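Local structure of thioesterase superfamily protein (Shewanella loihica, 2PRX) at residues A[31-36]-A[40-45]; A[49-54]-A[108-113]; A[64-69]-A[100-105]; A[118-123]-A[128-133]. The protein probably hydrolyses thioesters, as a member of the hot-dog-fold thioesterase superfamily, in an assembly of two subunits. All blocks are in the same frame, centred on the assembly; numbering follows the deposited sequence.

Interaction 1: residues A[31-36]-A[40-45]; sequences LKSYWR and TIAHFM
A first torsion of -177° swings I41 CG1 to the far side from its own amide nitrogen, and the side chain meets that of R36, which leaves its backbone in the same sense and then bends at the second torsion. The two cross at a slant, R36 CD lying 3.5 Å from I41 CD1, while R36 CB comes equally close to I41 CG2. It is therefore the aliphatic stem of the arginine that does most of the touching. W35 turns the other way, its CG beside the backbone N (chi1 -80°), which carries the indole over T40: CG2 stands 4.1 Å from the centroid of the W35 six-membered ring and 25° off its normal, a CH-pi contact offset toward the rim. OG1 of the same threonine is used elsewhere, bonded to S73 on helix 59-78. One residue along from W35 and T40, Y34 and I41 form the antiparallel hydrogen-bonded pair of the hairpin 34-36/39-44, at one margin of the sheet, Y34 N to I41 O at 3.0 Å and I41 N to Y34 O at 2.9 Å. Farther along, L31 CD1 reaches F44 CB at 4.1 Å. The polar grip between 31-36 and 40-45 thus consists of two backbone bonds, and the side chains add van der Waals and CH-pi packing; the R36 charge has no opposite charge across this contact.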
loop_
_atom_site.group_PDB
_atom_site.type_symbol
_atom_site.label_atom_id
_atom_site.label_comp_id
_atom_site.label_asym_id
_atom_site.label_seq_id
_atom_site.Cartn_x
_atom_site.Cartn_y
_atom_site.Cartn_z
ATOM N N LEU A 31 1.376 10.799 -9.937
ATOM C CA LEU A 31 -0.081 10.946 -10.017
ATOM C C LEU A 31 -0.498 12.404 -10.140
ATOM O O LEU A 31 0.016 13.242 -9.403
ATOM C CB LEU A 31 -0.752 10.302 -8.807
ATOM C CG LEU A 31 -2.137 9.669 -8.995
ATOM C CD1 LEU A 31 -2.256 8.776 -10.198
ATOM C CD2 LEU A 31 -2.508 8.897 -7.727
ATOM N N LYS A 32 -1.416 12.633 -11.076
ATOM C CA LYS A 32 -2.068 13.938 -11.250
ATOM C C LYS A 32 -3.508 13.822 -10.767
ATOM O O LYS A 32 -4.351 13.059 -11.266
ATOM C CB LYS A 32 -1.974 14.390 -12.688
ATOM C CG LYS A 32 -0.673 14.760 -13.345
ATOM C CD LYS A 32 0.255 15.570 -12.488
ATOM C CE LYS A 32 1.629 15.769 -13.109
ATOM N NZ LYS A 32 2.493 16.547 -12.169
ATOM N N SER A 33 -3.838 14.561 -9.721
ATOM C CA SER A 33 -5.176 14.521 -9.147
ATOM C C SER A 33 -5.824 15.899 -9.372
ATOM O O SER A 33 -5.069 16.867 -9.437
ATOM C CB SER A 33 -5.188 14.142 -7.680
ATOM O OG SER A 33 -4.430 12.950 -7.480
ATOM N N TYR A 34 -7.130 15.856 -9.504
ATOM C CA TYR A 34 -7.949 16.995 -9.897
ATOM C C TYR A 34 -9.321 16.946 -9.236
ATOM O O TYR A 34 -9.839 15.894 -8.885
ATOM C CB TYR A 34 -8.241 17.043 -11.408
ATOM C CG TYR A 34 -7.007 16.954 -12.265
ATOM C CD1 TYR A 34 -6.498 15.738 -12.685
ATOM C CD2 TYR A 34 -6.339 18.119 -12.641
ATOM C CE1 TYR A 34 -5.364 15.662 -13.467
ATOM C CE2 TYR A 34 -5.206 18.046 -13.424
ATOM C CZ TYR A 34 -4.716 16.821 -13.836
ATOM O OH TYR A 34 -3.581 16.791 -14.612
ATOM N N TRP A 35 -9.933 18.134 -9.126
ATOM C CA TRP A 35 -11.335 18.176 -8.720
ATOM C C TRP A 35 -12.242 17.596 -9.802
ATOM O O TRP A 35 -12.089 17.818 -11.006
ATOM C CB TRP A 35 -11.744 19.611 -8.381
ATOM C CG TRP A 35 -11.335 20.066 -7.013
ATOM C CD1 TRP A 35 -10.413 20.996 -6.638
ATOM C CD2 TRP A 35 -11.885 19.538 -5.794
ATOM N NE1 TRP A 35 -10.354 21.103 -5.276
ATOM C CE2 TRP A 35 -11.254 20.211 -4.737
ATOM C CE3 TRP A 35 -12.864 18.564 -5.542
ATOM C CZ2 TRP A 35 -11.571 19.936 -3.402
ATOM C CZ3 TRP A 35 -13.165 18.300 -4.219
ATOM C CH2 TRP A 35 -12.520 18.977 -3.183
ATOM N N ARG A 36 -13.212 16.818 -9.382
ATOM C CA ARG A 36 -14.299 16.336 -10.218
ATOM C C ARG A 36 -15.600 16.758 -9.558
ATOM O O ARG A 36 -16.393 15.963 -9.076
ATOM C CB ARG A 36 -14.264 14.823 -10.384
ATOM C CG ARG A 36 -15.401 14.239 -11.204
ATOM C CD ARG A 36 -14.924 13.017 -11.986
ATOM N NE ARG A 36 -15.990 12.468 -12.813
ATOM C CZ ARG A 36 -16.809 11.473 -12.551
ATOM N NH1 ARG A 36 -16.769 10.783 -11.418
ATOM N NH2 ARG A 36 -17.718 11.130 -13.463
ATOM N N THR A 40 -12.926 14.085 -6.109
ATOM C CA THR A 40 -11.655 14.306 -6.804
ATOM C C THR A 40 -11.501 13.109 -7.722
ATOM O O THR A 40 -12.312 12.179 -7.585
ATOM C CB THR A 40 -10.467 14.452 -5.856
ATOM O OG1 THR A 40 -10.187 13.175 -5.229
ATOM C CG2 THR A 40 -10.765 15.423 -4.722
ATOM N N ILE A 41 -10.530 13.135 -8.617
ATOM C CA ILE A 41 -10.305 12.041 -9.554
ATOM C C ILE A 41 -8.889 12.067 -10.116
ATOM O O ILE A 41 -8.220 13.096 -10.189
ATOM C CB ILE A 41 -11.329 12.077 -10.709
ATOM C CG1 ILE A 41 -11.228 10.944 -11.716
ATOM C CG2 ILE A 41 -11.254 13.432 -11.409
ATOM C CD1 ILE A 41 -12.476 10.636 -12.494
ATOM N N ALA A 42 -8.418 10.870 -10.482
ATOM C CA ALA A 42 -7.150 10.646 -11.134
ATOM C C ALA A 42 -7.231 9.376 -11.979
ATOM O O ALA A 42 -8.123 8.540 -11.812
ATOM C CB ALA A 42 -6.000 10.610 -10.136
ATOM N N HIS A 43 -6.255 9.305 -12.861
ATOM C CA HIS A 43 -6.028 8.196 -13.772
ATOM C C HIS A 43 -4.562 7.811 -13.815
ATOM O O HIS A 43 -3.687 8.662 -13.634
ATOM C CB HIS A 43 -6.517 8.614 -15.165
ATOM C CG HIS A 43 -8.004 8.761 -15.235
ATOM N ND1 HIS A 43 -8.625 9.990 -15.105
ATOM C CD2 HIS A 43 -8.998 7.859 -15.426
ATOM C CE1 HIS A 43 -9.930 9.834 -15.211
ATOM N NE2 HIS A 43 -10.186 8.560 -15.407
ATOM N N PHE A 44 -4.296 6.531 -14.053
ATOM C CA PHE A 44 -2.943 6.009 -14.094
ATOM C C PHE A 44 -2.822 4.798 -15.022
ATOM O O PHE A 44 -3.777 4.032 -15.136
ATOM C CB PHE A 44 -2.446 5.587 -12.705
ATOM C CG PHE A 44 -0.955 5.271 -12.739
ATOM C CD1 PHE A 44 -0.027 6.262 -13.008
ATOM C CD2 PHE A 44 -0.503 3.986 -12.514
ATOM C CE1 PHE A 44 1.319 5.987 -13.060
ATOM C CE2 PHE A 44 0.849 3.708 -12.560
ATOM C CZ PHE A 44 1.766 4.699 -12.832
HETATM N N MSE A 45 -1.650 4.681 -15.613
HETATM C CA MSE A 45 -1.211 3.646 -16.521
HETATM C C MSE A 45 -0.009 2.906 -15.954
HETATM O O MSE A 45 1.141 3.346 -16.012
HETATM C CB MSE A 45 -0.834 4.227 -17.889
HETATM C CG MSE A 45 -0.624 3.172 -18.962
HETATM SE SE MSE A 45 -2.116 1.952 -19.095
HETATM C CE MSE A 45 -2.892 2.957 -20.548
#

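Interaction 2: residues A[49-54]-A[108-113]; sequences FHTAIP and TPMGVE
Van der Waals contact carries this junction, and it is made by one methyl group: CE of M110, a selenomethionine, lies 3.6 Å from H50 O and 3.8 Å from T51 CG2. The side chain reaches there as a hook. Its CG leaves anti to the backbone N (chi1 175°), and bends at the second and third torsions (57° and 70°) turn CE over against the 49-54 backbone. The M110 and T51 side chains cross at about a right angle, so one methyl meets another without lengthwise overlap. With a CA-CA separation of 7.3 Å between T51 and M110, and just 114 Å² buried in all, the two loops approach through these side-chain ends and one carbonyl rather than backbone to backbone. In the hot-dog fold of this chain, 49-54 leads from strand 39-44 toward the long helix 59-78, while the loop 108-113 joins strand 95-104 to strand 114-122; the contact lies about 17 Å, centre to centre, from the middle of the chain. The two loops share no hydrogen bond; most of theirs run to residues outside them. Backbone bonds pair H50 with Y58, M110 with G55 and T108 with V57, tying both loops to the residues just before the helix. Within 49-54, T51 N makes a weak bond to F49 O at 2.7 Å. Contacts between subunits form the last group: T51 turns its CG2 to M110 while its OG1 hydrogen-bonds to H17 O of the second subunit, and I53 packs on M151 of that same neighbour.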
loop_
_atom_site.group_PDB
_atom_site.type_symbol
_atom_site.label_atom_id
_atom_site.label_comp_id
_atom_site.label_asym_id
_atom_site.label_seq_id
_atom_site.Cartn_x
_atom_site.Cartn_y
_atom_site.Cartn_z
ATOM N N PHE A 49 5.886 -3.704 -16.351
ATOM C CA PHE A 49 6.538 -4.546 -15.350
ATOM C C PHE A 49 5.831 -4.468 -14.014
ATOM O O PHE A 49 6.145 -5.272 -13.120
ATOM C CB PHE A 49 8.008 -4.157 -15.229
ATOM C CG PHE A 49 8.250 -2.666 -15.063
ATOM C CD1 PHE A 49 8.078 -2.059 -13.836
ATOM C CD2 PHE A 49 8.655 -1.910 -16.149
ATOM C CE1 PHE A 49 8.309 -0.706 -13.676
ATOM C CE2 PHE A 49 8.881 -0.549 -15.998
ATOM C CZ PHE A 49 8.711 0.043 -14.767
ATOM N N HIS A 50 4.871 -3.575 -13.823
ATOM C CA HIS A 50 4.158 -3.450 -12.553
ATOM C C HIS A 50 3.177 -4.582 -12.302
ATOM O O HIS A 50 2.057 -4.366 -11.832
ATOM C CB HIS A 50 3.381 -2.123 -12.497
ATOM C CG HIS A 50 4.195 -0.974 -12.008
ATOM N ND1 HIS A 50 4.839 -0.117 -12.886
ATOM C CD2 HIS A 50 4.481 -0.507 -10.780
ATOM C CE1 HIS A 50 5.482 0.817 -12.213
ATOM N NE2 HIS A 50 5.281 0.600 -10.921
ATOM N N THR A 51 3.565 -5.821 -12.595
ATOM C CA THR A 51 2.691 -6.974 -12.431
ATOM C C THR A 51 2.615 -7.501 -10.996
ATOM O O THR A 51 3.452 -7.135 -10.166
ATOM C CB THR A 51 3.190 -8.126 -13.333
ATOM O OG1 THR A 51 4.607 -8.258 -13.179
ATOM C CG2 THR A 51 2.917 -7.822 -14.798
ATOM N N ALA A 52 1.593 -8.309 -10.811
ATOM C CA ALA A 52 1.255 -9.105 -9.642
ATOM C C ALA A 52 1.679 -10.539 -10.003
ATOM O O ALA A 52 2.701 -10.965 -9.481
ATOM C CB ALA A 52 -0.194 -8.931 -9.243
ATOM N N ILE A 53 0.974 -11.197 -10.863
ATOM C CA ILE A 53 1.009 -12.339 -11.714
ATOM C C ILE A 53 0.735 -11.820 -13.128
ATOM O O ILE A 53 0.180 -10.714 -13.168
ATOM C CB ILE A 53 -0.069 -13.386 -11.399
ATOM C CG1 ILE A 53 -1.480 -12.801 -11.521
ATOM C CG2 ILE A 53 0.174 -14.052 -10.053
ATOM C CD1 ILE A 53 -2.293 -12.866 -10.248
ATOM N N PRO A 54 1.091 -12.526 -14.179
ATOM C CA PRO A 54 0.780 -12.081 -15.538
ATOM C C PRO A 54 -0.685 -11.708 -15.717
ATOM O O PRO A 54 -1.618 -12.393 -15.310
ATOM C CB PRO A 54 1.081 -13.301 -16.409
ATOM C CG PRO A 54 2.151 -14.021 -15.655
ATOM C CD PRO A 54 1.871 -13.782 -14.206
ATOM N N THR A 108 -6.956 -6.688 -10.690
ATOM C CA THR A 108 -6.831 -5.478 -11.519
ATOM C C THR A 108 -6.085 -5.786 -12.803
ATOM O O THR A 108 -4.873 -5.996 -12.783
ATOM C CB THR A 108 -6.118 -4.348 -10.770
ATOM O OG1 THR A 108 -6.770 -4.161 -9.502
ATOM C CG2 THR A 108 -6.273 -3.021 -11.504
ATOM N N PRO A 109 -6.796 -5.854 -13.924
ATOM C CA PRO A 109 -6.160 -6.177 -15.204
ATOM C C PRO A 109 -5.045 -5.224 -15.592
ATOM O O PRO A 109 -5.051 -4.015 -15.358
ATOM C CB PRO A 109 -7.301 -6.052 -16.217
ATOM C CG PRO A 109 -8.518 -6.312 -15.396
ATOM C CD PRO A 109 -8.248 -5.669 -14.062
HETATM N N MSE A 110 -4.028 -5.830 -16.214
HETATM C CA MSE A 110 -2.902 -5.089 -16.741
HETATM C C MSE A 110 -3.290 -4.501 -18.105
HETATM O O MSE A 110 -4.152 -5.082 -18.761
HETATM C CB MSE A 110 -1.654 -5.949 -16.895
HETATM C CG MSE A 110 -0.462 -5.280 -17.560
HETATM SE SE MSE A 110 0.113 -3.669 -16.644
HETATM C CE MSE A 110 0.761 -4.732 -15.174
ATOM N N GLY A 111 -2.635 -3.415 -18.449
ATOM C CA GLY A 111 -2.653 -2.746 -19.722
ATOM C C GLY A 111 -3.873 -1.879 -19.943
ATOM O O GLY A 111 -4.228 -1.592 -21.082
ATOM N N VAL A 112 -4.526 -1.496 -18.863
ATOM C CA VAL A 112 -5.680 -0.596 -18.965
ATOM C C VAL A 112 -5.525 0.564 -17.992
ATOM O O VAL A 112 -5.032 0.426 -16.878
ATOM C CB VAL A 112 -6.997 -1.355 -18.713
ATOM C CG1 VAL A 112 -8.153 -0.388 -18.552
ATOM C CG2 VAL A 112 -7.233 -2.342 -19.861
ATOM N N GLU A 113 -5.953 1.735 -18.424
ATOM C CA GLU A 113 -5.944 2.968 -17.636
ATOM C C GLU A 113 -6.721 2.827 -16.350
ATOM O O GLU A 113 -7.891 2.410 -16.340
ATOM C CB GLU A 113 -6.539 4.060 -18.542
ATOM C CG GLU A 113 -6.550 5.458 -17.980
ATOM C CD GLU A 113 -7.478 6.399 -18.757
ATOM O OE1 GLU A 113 -8.694 6.403 -18.474
ATOM O OE2 GLU A 113 -6.997 7.125 -19.646
#

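Interaction 3: residues A[64-69]-A[100-105]; sequences SLIDCH and LNIDYL
L100 begins the contact from the strand, its two methyls divided between neighbouring helix residues. CG is anti to the backbone N (chi1 -174°), and the fork it carries sets CD1 3.7 Å from I66 CG2 and CD2 3.9 Å from D67 CB. The L100 and I66 side chains cross obliquely, and their nearest atoms, L100 CD1 and I66 CG2, are both methyls. The D67 carboxylate takes no part in it: OD1 hydrogen-bonds to T97 OG1, which gives this buried acidic group a polar partner. Two residues on, I102 meets I66 tip to tip, with both I102 CG2 and I102 CD1 at 4.1 Å from I66 CD1. I66 is thus held by both of its branches, and replacing it with an alanine would probably open a gap between helix and strand where CG2 and CD1 sit, and cost L100 CD1 and I102 their partner on this side. At Y104 the strand adds its own packing, I102 CG2 resting 3.7 Å above one face of the Y104 ring, toward its rim. The axes of the short segments pass 10.0 Å apart at 136°, a helix lying against a sheet, as in the hot-dog fold, where the sheet wraps the long helix. Strand 142-150 flanks 95-104 on one side, with M146 touching L100 and D67; on the other, L100 to D103 pair antiparallel with a strand of the second subunit, continuing the sheet across the interface.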
loop_
_atom_site.group_PDB
_atom_site.type_symbol
_atom_site.label_atom_id
_atom_site.label_comp_id
_atom_site.label_asym_id
_atom_site.label_seq_id
_atom_site.Cartn_x
_atom_site.Cartn_y
_atom_site.Cartn_z
ATOM N N SER A 64 -0.436 2.158 -3.483
ATOM C CA SER A 64 0.385 3.358 -3.584
ATOM C C SER A 64 -0.444 4.509 -4.171
ATOM O O SER A 64 -0.331 5.612 -3.618
ATOM C CB SER A 64 1.638 3.200 -4.435
ATOM O OG SER A 64 2.487 2.152 -4.017
ATOM N N LEU A 65 -1.201 4.216 -5.223
ATOM C CA LEU A 65 -1.997 5.264 -5.916
ATOM C C LEU A 65 -3.160 5.699 -5.066
ATOM O O LEU A 65 -3.634 6.863 -5.091
ATOM C CB LEU A 65 -2.442 4.745 -7.280
ATOM C CG LEU A 65 -1.321 4.332 -8.252
ATOM C CD1 LEU A 65 -1.876 3.539 -9.416
ATOM C CD2 LEU A 65 -0.575 5.565 -8.742
ATOM N N ILE A 66 -3.735 4.847 -4.233
ATOM C CA ILE A 66 -4.810 5.324 -3.360
ATOM C C ILE A 66 -4.291 6.322 -2.328
ATOM O O ILE A 66 -4.907 7.353 -2.028
ATOM C CB ILE A 66 -5.498 4.141 -2.664
ATOM C CG1 ILE A 66 -6.482 3.395 -3.571
ATOM C CG2 ILE A 66 -6.139 4.596 -1.376
ATOM C CD1 ILE A 66 -6.681 1.959 -3.132
ATOM N N ASP A 67 -3.123 6.004 -1.782
ATOM C CA ASP A 67 -2.446 6.844 -0.803
ATOM C C ASP A 67 -2.176 8.241 -1.337
ATOM O O ASP A 67 -2.449 9.246 -0.688
ATOM C CB ASP A 67 -1.131 6.178 -0.418
ATOM C CG ASP A 67 -0.295 6.880 0.622
ATOM O OD1 ASP A 67 -0.678 7.959 1.100
ATOM O OD2 ASP A 67 0.769 6.305 0.967
ATOM N N CYS A 68 -1.594 8.313 -2.540
ATOM C CA CYS A 68 -1.232 9.675 -2.974
ATOM C C CYS A 68 -2.484 10.361 -3.492
ATOM O O CYS A 68 -2.614 11.585 -3.400
ATOM C CB CYS A 68 -0.088 9.631 -3.984
ATOM S SG CYS A 68 1.497 9.032 -3.328
ATOM N N HIS A 69 -3.440 9.613 -4.045
ATOM C CA HIS A 69 -4.654 10.332 -4.480
ATOM C C HIS A 69 -5.419 10.830 -3.265
ATOM O O HIS A 69 -6.005 11.914 -3.282
ATOM C CB HIS A 69 -5.508 9.424 -5.355
ATOM C CG HIS A 69 -6.820 10.036 -5.770
ATOM N ND1 HIS A 69 -6.889 11.143 -6.599
ATOM C CD2 HIS A 69 -8.087 9.698 -5.481
ATOM C CE1 HIS A 69 -8.167 11.442 -6.785
ATOM N NE2 HIS A 69 -8.925 10.587 -6.125
ATOM N N LEU A 100 -4.635 3.958 6.479
ATOM C CA LEU A 100 -5.142 3.611 5.165
ATOM C C LEU A 100 -5.520 2.119 5.220
ATOM O O LEU A 100 -4.613 1.305 5.423
ATOM C CB LEU A 100 -4.186 3.839 4.015
ATOM C CG LEU A 100 -4.691 3.641 2.584
ATOM C CD1 LEU A 100 -5.922 4.486 2.269
ATOM C CD2 LEU A 100 -3.580 3.982 1.595
ATOM N N ASN A 101 -6.790 1.841 5.086
ATOM C CA ASN A 101 -7.446 0.556 5.046
ATOM C C ASN A 101 -7.967 0.298 3.647
ATOM O O ASN A 101 -8.643 1.083 2.982
ATOM C CB ASN A 101 -8.536 0.480 6.113
ATOM C CG ASN A 101 -7.920 0.909 7.439
ATOM O OD1 ASN A 101 -6.780 0.532 7.710
ATOM N ND2 ASN A 101 -8.662 1.677 8.219
ATOM N N ILE A 102 -7.582 -0.864 3.131
ATOM C CA ILE A 102 -7.882 -1.188 1.754
ATOM C C ILE A 102 -8.354 -2.641 1.610
ATOM O O ILE A 102 -7.642 -3.538 2.055
ATOM C CB ILE A 102 -6.673 -0.958 0.834
ATOM C CG1 ILE A 102 -6.039 0.425 0.973
ATOM C CG2 ILE A 102 -7.033 -1.229 -0.618
ATOM C CD1 ILE A 102 -4.745 0.620 0.219
ATOM N N ASP A 103 -9.502 -2.852 1.022
ATOM C CA ASP A 103 -10.212 -4.012 0.578
ATOM C C ASP A 103 -10.016 -4.183 -0.927
ATOM O O ASP A 103 -10.373 -3.318 -1.730
ATOM C CB ASP A 103 -11.711 -3.898 0.884
ATOM C CG ASP A 103 -11.908 -3.463 2.331
ATOM O OD1 ASP A 103 -11.662 -4.326 3.203
ATOM O OD2 ASP A 103 -12.269 -2.286 2.565
ATOM N N TYR A 104 -9.459 -5.324 -1.278
ATOM C CA TYR A 104 -9.189 -5.722 -2.647
ATOM C C TYR A 104 -10.354 -6.518 -3.200
ATOM O O TYR A 104 -10.550 -7.698 -2.963
ATOM C CB TYR A 104 -7.866 -6.490 -2.652
ATOM C CG TYR A 104 -6.698 -5.569 -2.381
ATOM C CD1 TYR A 104 -6.076 -4.887 -3.425
ATOM C CD2 TYR A 104 -6.236 -5.357 -1.103
ATOM C CE1 TYR A 104 -5.013 -4.039 -3.172
ATOM C CE2 TYR A 104 -5.176 -4.520 -0.837
ATOM C CZ TYR A 104 -4.561 -3.853 -1.883
ATOM O OH TYR A 104 -3.501 -3.018 -1.616
ATOM N N LEU A 105 -11.204 -5.857 -3.978
ATOM C CA LEU A 105 -12.491 -6.403 -4.369
ATOM C C LEU A 105 -12.395 -7.305 -5.586
ATOM O O LEU A 105 -13.243 -8.180 -5.784
ATOM C CB LEU A 105 -13.475 -5.228 -4.599
ATOM C CG LEU A 105 -13.669 -4.328 -3.384
ATOM C CD1 LEU A 105 -14.613 -3.161 -3.666
ATOM C CD2 LEU A 105 -14.194 -5.129 -2.199
#

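Interaction 4: residues A[118-123]-A[128-133]; sequences GEIKEV and VVVEIA
Strands 118-122 and 128-133 run antiparallel, their short axes 4.4 Å apart at closest and 157° between directions, and the register slips by one residue between I120 and E122. Before the slip, E119 and E131 form a hydrogen-bonded pair in which E131 N donates to E119 O at 2.8 Å. K121 and E122 both face V129, a classic beta bulge: K121 N donates to V129 O at 2.8 Å, and V129 N to E122 O at 3.0 Å. On the face bearing I120 and V130, I120 CD1 packs 4.2 Å from both V128 CG1 and V130 CG1. This hairpin belongs to the hot-dog sheet, and that face meets helix 59-78, where I120 touches A77 and I132 touches I66. The other face carries charge. K121, bent at its second and third torsions, passes across the E131 stem, CD 3.8 Å from E131 CB, and its NZ makes a long salt bridge to E131 OE1 at 3.7 Å. E122 lies aslant over V129, its carboxylate close to CG2. Replacing E122 by an alanine is likely to remove that carboxylate from beside the valine methyl and leave K127 without its weak, long ion-pair mate. E131 has a second long, weak ion pair, from OE2 to R143 on strand 142-150, the next strand of the sheet.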
loop_
_atom_site.group_PDB
_atom_site.type_symbol
_atom_site.label_atom_id
_atom_site.label_comp_id
_atom_site.label_asym_id
_atom_site.label_seq_id
_atom_site.Cartn_x
_atom_site.Cartn_y
_atom_site.Cartn_z
ATOM N N GLY A 118 -12.147 9.987 -5.435
ATOM C CA GLY A 118 -12.204 10.178 -4.019
ATOM C C GLY A 118 -13.501 10.819 -3.538
ATOM O O GLY A 118 -14.005 11.767 -4.163
ATOM N N GLU A 119 -14.012 10.272 -2.449
ATOM C CA GLU A 119 -15.135 10.814 -1.693
ATOM C C GLU A 119 -14.631 11.497 -0.432
ATOM O O GLU A 119 -13.913 10.931 0.381
ATOM C CB GLU A 119 -16.141 9.718 -1.375
ATOM C CG GLU A 119 -17.449 10.076 -0.741
ATOM C CD GLU A 119 -17.905 11.511 -0.876
ATOM O OE1 GLU A 119 -17.519 12.169 -1.881
ATOM O OE2 GLU A 119 -18.630 11.984 0.026
ATOM N N ILE A 120 -14.996 12.778 -0.259
ATOM C CA ILE A 120 -14.638 13.409 0.993
ATOM C C ILE A 120 -15.653 13.119 2.089
ATOM O O ILE A 120 -16.784 13.583 2.035
ATOM C CB ILE A 120 -14.539 14.941 0.850
ATOM C CG1 ILE A 120 -13.487 15.403 -0.143
ATOM C CG2 ILE A 120 -14.348 15.483 2.250
ATOM C CD1 ILE A 120 -12.100 14.857 0.099
ATOM N N LYS A 121 -15.257 12.343 3.105
ATOM C CA LYS A 121 -16.251 12.001 4.122
ATOM C C LYS A 121 -16.285 12.965 5.293
ATOM O O LYS A 121 -17.288 12.972 6.022
ATOM C CB LYS A 121 -15.979 10.578 4.609
ATOM C CG LYS A 121 -15.512 9.621 3.519
ATOM C CD LYS A 121 -16.491 9.535 2.359
ATOM C CE LYS A 121 -17.749 8.777 2.797
ATOM N NZ LYS A 121 -18.575 8.287 1.670
ATOM N N GLU A 122 -15.247 13.771 5.494
ATOM C CA GLU A 122 -15.221 14.786 6.547
ATOM C C GLU A 122 -13.931 15.601 6.549
ATOM O O GLU A 122 -12.820 15.132 6.289
ATOM C CB GLU A 122 -15.416 14.152 7.930
ATOM C CG GLU A 122 -14.434 14.715 8.965
ATOM C CD GLU A 122 -13.742 13.574 9.699
ATOM O OE1 GLU A 122 -14.546 12.748 10.179
ATOM O OE2 GLU A 122 -12.503 13.554 9.741
ATOM N N VAL A 123 -14.043 16.891 6.871
ATOM C CA VAL A 123 -12.933 17.819 6.706
ATOM C C VAL A 123 -12.790 18.694 7.949
ATOM O O VAL A 123 -13.842 19.139 8.447
ATOM C CB VAL A 123 -13.155 18.752 5.497
ATOM C CG1 VAL A 123 -11.951 19.628 5.193
ATOM C CG2 VAL A 123 -13.512 17.964 4.255
ATOM N N VAL A 128 -8.631 15.230 7.250
ATOM C CA VAL A 128 -9.619 14.787 6.279
ATOM C C VAL A 128 -9.749 13.255 6.336
ATOM O O VAL A 128 -8.734 12.572 6.496
ATOM C CB VAL A 128 -9.282 15.174 4.832
ATOM C CG1 VAL A 128 -10.527 15.237 3.949
ATOM C CG2 VAL A 128 -8.558 16.511 4.807
ATOM N N VAL A 129 -10.982 12.801 6.219
ATOM C CA VAL A 129 -11.318 11.389 6.035
ATOM C C VAL A 129 -11.785 11.189 4.601
ATOM O O VAL A 129 -12.635 11.907 4.052
ATOM C CB VAL A 129 -12.353 10.897 7.053
ATOM C CG1 VAL A 129 -12.880 9.523 6.670
ATOM C CG2 VAL A 129 -11.736 10.811 8.446
ATOM N N VAL A 130 -11.199 10.211 3.915
ATOM C CA VAL A 130 -11.463 10.133 2.486
ATOM C C VAL A 130 -11.765 8.701 2.052
ATOM O O VAL A 130 -11.083 7.802 2.544
ATOM C CB VAL A 130 -10.299 10.618 1.603
ATOM C CG1 VAL A 130 -10.845 10.853 0.198
ATOM C CG2 VAL A 130 -9.589 11.851 2.128
ATOM N N GLU A 131 -12.719 8.543 1.150
ATOM C CA GLU A 131 -12.976 7.222 0.563
ATOM C C GLU A 131 -12.599 7.228 -0.912
ATOM O O GLU A 131 -13.012 8.094 -1.684
ATOM C CB GLU A 131 -14.425 6.830 0.784
ATOM C CG GLU A 131 -14.927 5.661 -0.037
ATOM C CD GLU A 131 -16.378 5.331 0.242
ATOM O OE1 GLU A 131 -16.700 5.054 1.423
ATOM O OE2 GLU A 131 -17.213 5.343 -0.684
ATOM N N ILE A 132 -11.790 6.271 -1.328
ATOM C CA ILE A 132 -11.182 6.208 -2.642
ATOM C C ILE A 132 -11.584 4.864 -3.265
ATOM O O ILE A 132 -11.693 3.868 -2.557
ATOM C CB ILE A 132 -9.651 6.307 -2.613
ATOM C CG1 ILE A 132 -9.097 7.555 -1.901
ATOM C CG2 ILE A 132 -9.034 6.176 -4.009
ATOM C CD1 ILE A 132 -8.797 7.280 -0.433
ATOM N N ALA A 133 -11.830 4.895 -4.560
ATOM C CA ALA A 133 -12.250 3.742 -5.339
ATOM C C ALA A 133 -11.346 3.652 -6.550
ATOM O O ALA A 133 -11.351 4.551 -7.399
ATOM C CB ALA A 133 -13.702 3.845 -5.768
#

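Interactions 1, 3 and 4 meet around helix 59-78 and the sheet that it lies against. The strands of interactions 1 and 4 are sheet neighbours, T40 O probably hydrogen-bonding to G118 N at 3.1 Å. H69, from the helix of interaction 3, reaches both: S33 OG to H69 ND1 is 3.2 Å, a probable hydrogen bond, and H69 CD2 packs 3.9 Å from I132 CG2. I66 CG1 adds a 3.8 Å contact to I132 CG2. Interaction 2 is separate from interaction 4, nearest atoms about 10 Å apart, but touches interaction 1, where M45 SE meets V112 C at 3.8 Å. Interactions 2 and 3 both touch the second subunit.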